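Local coordinates for protein endoglucanase (Humicola insolens, PDB 1DYS) that hydrolyses internal beta-1,4-glucosidic linkages in cellulose as a glycoside hydrolase family 6 endoglucanase, at residues 82-87 / 133-138. Residues are numbered along the deposited sequence; the frame is centred on the assembly and turned at random.
Sequences GLVLYN and AVILEP
L83 and L85 pair in parallel with A133, I135 and E137, the strand axes 4.7 Å apart at 23°, through an unbroken ladder that closes with E137 N to L85 O at 2.8 Å. On the sheet face toward helix 108-126, L85 CB rests on V134 CG1 (3.9 Å), and L85 lies alongside L136, pointing the same way. On the face of V84 and I135, V84 CG1, set anti to the backbone N, meets P138 CG at 3.6 Å; V84 also touches W52, probably substrate-binding. Past the strand ends, E137 bends at chi2 (-68°) and carries its carboxylate forward past L85 CD2 to N87. OE2 takes N87 N on its syn side at 2.9 Å, the donor 23° out of the carboxylate plane; Y112 OH is a second partner. P138 CD touches Y86 CD1 (3.7 Å), while Y86 OH bonds D92, a probable proton donor. With an alanine at E137, N87 N would probably lose its acceptor and the turn after L85 become more mobile. The buried carboxylate thus continues the ladder by side chain where the backbones part, tying together two loops at the C-terminal, active-site end of this distorted, open family 6 alpha/beta barrel.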
# COMPACT_ATOMS: atom_id res chain seq x y z
N GLY A 82 19.46 -11.70 -3.61
CA GLY A 82 19.32 -10.23 -3.65
C GLY A 82 18.13 -9.88 -2.75
O GLY A 82 17.04 -10.43 -2.93
N LEU A 83 18.38 -8.90 -1.85
CA LEU A 83 17.31 -8.40 -0.97
C LEU A 83 17.24 -6.87 -1.13
O LEU A 83 18.30 -6.24 -1.19
CB LEU A 83 17.56 -8.69 0.51
CG LEU A 83 17.61 -10.19 0.87
CD1 LEU A 83 17.95 -10.31 2.37
CD2 LEU A 83 16.31 -10.86 0.53
N VAL A 84 16.03 -6.31 -1.09
CA VAL A 84 15.90 -4.85 -1.17
C VAL A 84 15.46 -4.38 0.23
O VAL A 84 14.46 -4.87 0.71
CB VAL A 84 14.84 -4.40 -2.19
CG1 VAL A 84 14.94 -2.88 -2.35
CG2 VAL A 84 15.10 -5.05 -3.56
N LEU A 85 16.30 -3.59 0.88
CA LEU A 85 15.99 -3.09 2.23
C LEU A 85 15.34 -1.74 1.94
O LEU A 85 16.01 -0.80 1.48
CB LEU A 85 17.31 -2.98 3.00
CG LEU A 85 17.18 -2.65 4.48
CD1 LEU A 85 18.33 -3.29 5.24
CD2 LEU A 85 17.13 -1.14 4.69
N TYR A 86 14.02 -1.69 2.17
CA TYR A 86 13.25 -0.53 1.73
C TYR A 86 12.11 -0.19 2.69
O TYR A 86 10.98 -0.58 2.40
CB TYR A 86 12.71 -0.81 0.31
CG TYR A 86 11.87 0.20 -0.39
CD1 TYR A 86 12.25 1.53 -0.53
CD2 TYR A 86 10.64 -0.15 -0.96
CE1 TYR A 86 11.50 2.47 -1.23
CE2 TYR A 86 9.86 0.76 -1.63
CZ TYR A 86 10.28 2.07 -1.76
OH TYR A 86 9.48 2.97 -2.45
N ASN A 87 12.45 0.46 3.79
CA ASN A 87 11.36 0.88 4.72
C ASN A 87 11.71 2.16 5.44
O ASN A 87 11.31 2.39 6.60
CB ASN A 87 11.07 -0.28 5.66
CG ASN A 87 9.68 -0.15 6.29
OD1 ASN A 87 8.81 0.58 5.81
ND2 ASN A 87 9.48 -0.87 7.38
N ALA A 133 23.36 -9.97 -1.40
CA ALA A 133 23.54 -8.66 -1.98
C ALA A 133 22.32 -7.81 -1.55
O ALA A 133 21.20 -8.20 -1.87
CB ALA A 133 23.55 -8.59 -3.50
N VAL A 134 22.60 -6.79 -0.75
CA VAL A 134 21.47 -6.01 -0.23
C VAL A 134 21.52 -4.63 -0.83
O VAL A 134 22.46 -3.86 -0.71
CB VAL A 134 21.54 -5.90 1.32
CG1 VAL A 134 20.41 -5.01 1.84
CG2 VAL A 134 21.50 -7.28 1.95
N ILE A 135 20.42 -4.23 -1.49
CA ILE A 135 20.24 -2.93 -2.03
C ILE A 135 19.60 -2.09 -0.92
O ILE A 135 18.57 -2.46 -0.36
CB ILE A 135 19.39 -2.93 -3.30
CG1 ILE A 135 20.28 -3.51 -4.41
CG2 ILE A 135 18.88 -1.52 -3.59
CD1 ILE A 135 19.59 -3.55 -5.78
N LEU A 136 20.29 -0.99 -0.65
CA LEU A 136 19.80 -0.16 0.43
C LEU A 136 19.02 1.05 -0.07
O LEU A 136 19.48 2.00 -0.67
CB LEU A 136 20.94 0.40 1.29
CG LEU A 136 21.87 -0.65 1.90
CD1 LEU A 136 23.16 0.05 2.28
CD2 LEU A 136 21.18 -1.32 3.08
N GLU A 137 17.76 1.06 0.34
CA GLU A 137 16.80 2.13 0.21
C GLU A 137 16.75 2.88 -1.10
O GLU A 137 17.20 4.02 -1.33
CB GLU A 137 17.05 3.14 1.36
CG GLU A 137 16.82 2.57 2.76
CD GLU A 137 15.34 2.24 3.06
OE1 GLU A 137 14.46 2.67 2.29
OE2 GLU A 137 15.12 1.63 4.11
N PRO A 138 16.15 2.25 -2.09
CA PRO A 138 15.93 2.79 -3.42
C PRO A 138 15.39 4.22 -3.35
O PRO A 138 14.51 4.62 -2.60
CB PRO A 138 14.91 1.86 -4.09
CG PRO A 138 15.24 0.55 -3.39
CD PRO A 138 15.56 0.89 -1.94